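PDB 1TWI: diaminopimelate decarboxylase from Methanocaldococcus jannaschii, which uses pyridoxal 5'-phosphate to decarboxylate meso-diaminopimelate to L-lysine, the last step of lysine biosynthesis by the diaminopimelate pathway. Local coordinates for residues Y66-N71 with A87-G92. Numbering follows the deposited sequence.
Sequences YAYKAN and ADVVSG. With PLP (pyridoxal-5'-phosphate), chain E.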
loop_
_atom_site.group_PDB
_atom_site.type_symbol
_atom_site.label_atom_id
_atom_site.label_comp_id
_atom_site.label_asym_id
_atom_site.label_seq_id
_atom_site.Cartn_x
_atom_site.Cartn_y
_atom_site.Cartn_z
ATOM N N TYR A 66 10.794 3.006 -20.431
ATOM C CA TYR A 66 10.856 2.919 -18.965
ATOM C C TYR A 66 9.487 2.702 -18.335
ATOM O O TYR A 66 8.553 3.407 -18.640
ATOM C CB TYR A 66 11.578 4.170 -18.408
ATOM C CG TYR A 66 11.438 4.336 -16.936
ATOM C CD1 TYR A 66 11.944 3.385 -16.045
ATOM C CD2 TYR A 66 10.766 5.451 -16.416
ATOM C CE1 TYR A 66 11.789 3.528 -14.666
ATOM C CE2 TYR A 66 10.601 5.606 -15.037
ATOM C CZ TYR A 66 11.106 4.645 -14.169
ATOM O OH TYR A 66 10.866 4.780 -12.822
ATOM N N ALA A 67 9.361 1.703 -17.472
ATOM C CA ALA A 67 8.061 1.455 -16.880
ATOM C C ALA A 67 7.779 2.460 -15.741
ATOM O O ALA A 67 8.336 2.329 -14.611
ATOM C CB ALA A 67 7.999 0.053 -16.338
ATOM N N TYR A 68 6.942 3.450 -16.049
ATOM C CA TYR A 68 6.594 4.502 -15.102
ATOM C C TYR A 68 6.066 4.002 -13.795
ATOM O O TYR A 68 6.260 4.650 -12.770
ATOM C CB TYR A 68 5.546 5.469 -15.702
ATOM C CG TYR A 68 6.183 6.606 -16.475
ATOM C CD1 TYR A 68 7.403 6.410 -17.145
ATOM C CD2 TYR A 68 5.573 7.880 -16.522
ATOM C CE1 TYR A 68 8.012 7.482 -17.868
ATOM C CE2 TYR A 68 6.161 8.959 -17.236
ATOM C CZ TYR A 68 7.357 8.754 -17.903
ATOM O OH TYR A 68 7.894 9.757 -18.672
ATOM N N LYS A 69 5.459 2.825 -13.792
ATOM C CA LYS A 69 4.856 2.359 -12.531
ATOM C C LYS A 69 5.917 2.202 -11.455
ATOM O O LYS A 69 5.592 2.211 -10.271
ATOM C CB LYS A 69 4.083 1.054 -12.712
ATOM C CG LYS A 69 4.919 -0.205 -12.982
ATOM C CD LYS A 69 4.231 -1.070 -14.088
ATOM C CE LYS A 69 4.776 -0.593 -15.471
ATOM N NZ LYS A 69 4.164 -1.134 -16.671
ATOM N N ALA A 70 7.183 2.056 -11.867
ATOM C CA ALA A 70 8.282 1.907 -10.890
ATOM C C ALA A 70 8.639 3.184 -10.117
ATOM O O ALA A 70 9.055 3.124 -8.948
ATOM C CB ALA A 70 9.536 1.350 -11.582
ATOM N N ASN A 71 8.409 4.334 -10.733
ATOM C CA ASN A 71 8.737 5.634 -10.107
ATOM C C ASN A 71 8.423 6.678 -11.184
ATOM O O ASN A 71 9.137 6.753 -12.206
ATOM C CB ASN A 71 10.237 5.714 -9.788
ATOM C CG ASN A 71 10.568 6.895 -8.841
ATOM O OD1 ASN A 71 9.965 7.962 -8.950
ATOM N ND2 ASN A 71 11.520 6.708 -7.945
ATOM N N ALA A 87 8.851 5.571 -22.737
ATOM C CA ALA A 87 8.008 5.324 -21.565
ATOM C C ALA A 87 6.969 4.252 -21.784
ATOM O O ALA A 87 6.305 4.238 -22.810
ATOM C CB ALA A 87 7.269 6.614 -21.164
ATOM N N ASP A 88 6.852 3.365 -20.809
ATOM C CA ASP A 88 5.790 2.337 -20.769
ATOM C C ASP A 88 4.791 2.941 -19.715
ATOM O O ASP A 88 5.104 2.971 -18.545
ATOM C CB ASP A 88 6.370 1.002 -20.275
ATOM C CG ASP A 88 5.337 0.168 -19.531
ATOM O OD1 ASP A 88 4.083 0.338 -19.785
ATOM O OD2 ASP A 88 5.738 -0.626 -18.654
ATOM N N VAL A 89 3.618 3.428 -20.133
ATOM C CA VAL A 89 2.660 4.014 -19.194
ATOM C C VAL A 89 1.473 3.078 -19.054
ATOM O O VAL A 89 1.119 2.383 -20.012
ATOM C CB VAL A 89 2.193 5.427 -19.686
ATOM C CG1 VAL A 89 3.466 6.377 -19.768
ATOM C CG2 VAL A 89 1.480 5.293 -21.105
ATOM N N VAL A 90 0.847 3.036 -17.875
ATOM C CA VAL A 90 -0.270 2.092 -17.671
ATOM C C VAL A 90 -1.565 2.780 -17.260
ATOM O O VAL A 90 -2.549 2.136 -16.899
ATOM C CB VAL A 90 0.108 1.008 -16.616
ATOM C CG1 VAL A 90 1.215 0.142 -17.127
ATOM C CG2 VAL A 90 0.514 1.628 -15.324
ATOM N N SER A 91 -1.563 4.110 -17.348
ATOM C CA SER A 91 -2.751 4.898 -16.989
ATOM C C SER A 91 -2.704 6.300 -17.629
ATOM O O SER A 91 -1.629 6.787 -18.038
ATOM C CB SER A 91 -2.765 5.094 -15.470
ATOM O OG SER A 91 -1.799 6.101 -15.153
ATOM N N GLY A 92 -3.858 6.965 -17.673
ATOM C CA GLY A 92 -3.866 8.333 -18.173
ATOM C C GLY A 92 -2.915 9.225 -17.340
ATOM O O GLY A 92 -2.325 10.138 -17.885
HETATM N N1 PLP E . 5.970 -3.928 -18.476
HETATM C C2 PLP E . 4.772 -4.307 -17.898
HETATM C C2A PLP E . 3.611 -4.633 -18.869
HETATM C C3 PLP E . 4.704 -4.334 -16.508
HETATM O O3 PLP E . 3.513 -4.709 -15.975
HETATM C C4 PLP E . 5.765 -4.049 -15.689
HETATM C C4A PLP E . 5.578 -4.116 -14.135
HETATM O O4A PLP E . 4.455 -4.164 -13.742
HETATM C C5 PLP E . 6.995 -3.665 -16.269
HETATM C C6 PLP E . 7.053 -3.632 -17.654
HETATM C C5A PLP E . 8.279 -3.317 -15.530
HETATM O O4P PLP E . 8.738 -4.407 -14.689
HETATM P P PLP E . 10.123 -4.334 -13.921
HETATM O O1P PLP E . 10.174 -5.610 -13.187
HETATM O O2P PLP E . 10.007 -3.153 -12.999
HETATM O O3P PLP E . 11.191 -4.202 -14.910
#
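Lys69 and Asp88 form a buried salt bridge beside the cofactor, NZ lying 2.6 Å from OD2 on the syn side of the carboxylate, 24° out of its plane. The lysine chain bends at chi2 and again at chi3 (90°), which folds its end back toward the strand of Asp88. The short aspartate side chain keeps its carboxylate near the strand, where OD1 bonds to Asn111 and OD2 to Lys69.

Two backbone bonds set the parallel register: Asp88 N gives its hydrogen to Tyr66 O almost straight (2.8 Å, 174°), and Tyr68 N reaches Asp88 O at 3.1 Å. They join strands 62-67 and 86-89, neighbours in the beta-alpha-beta unit of the TIM-barrel domain. Ala67 and Asp88 project from the same sheet face, toward pyridoxal phosphate; Ala67 CB lies 3.5 Å from PLP C5A, a side chain this small letting the cofactor come close to the strand.

Tyr66 and Ala87 share the other face. Ala87 CB touches the Tyr68 ring obliquely, 3.5 Å from CE1, and Val89 CG1 lies over one face of that ring, offset from its centre. Val90 CG1 packs against the end of Lys69. Tyr66 OH donates to Asn71 O in the carbonyl plane, on a lone pair (2.7 Å), tying the end of the strand to the residue just after the 3-10 turn that carries Lys69.

Lys69 is the residue that forms the Schiff base with the cofactor; here that link is absent, and the amine pairs with Asp88 instead, while CD sits 3.1 Å from PLP O4A. Asp88 OD2 also lies 3.3 Å from PLP N1, so one carboxylate oxygen approaches both the lysine amine and the pyridine nitrogen, and the amine is held beside the cofactor without being joined to it.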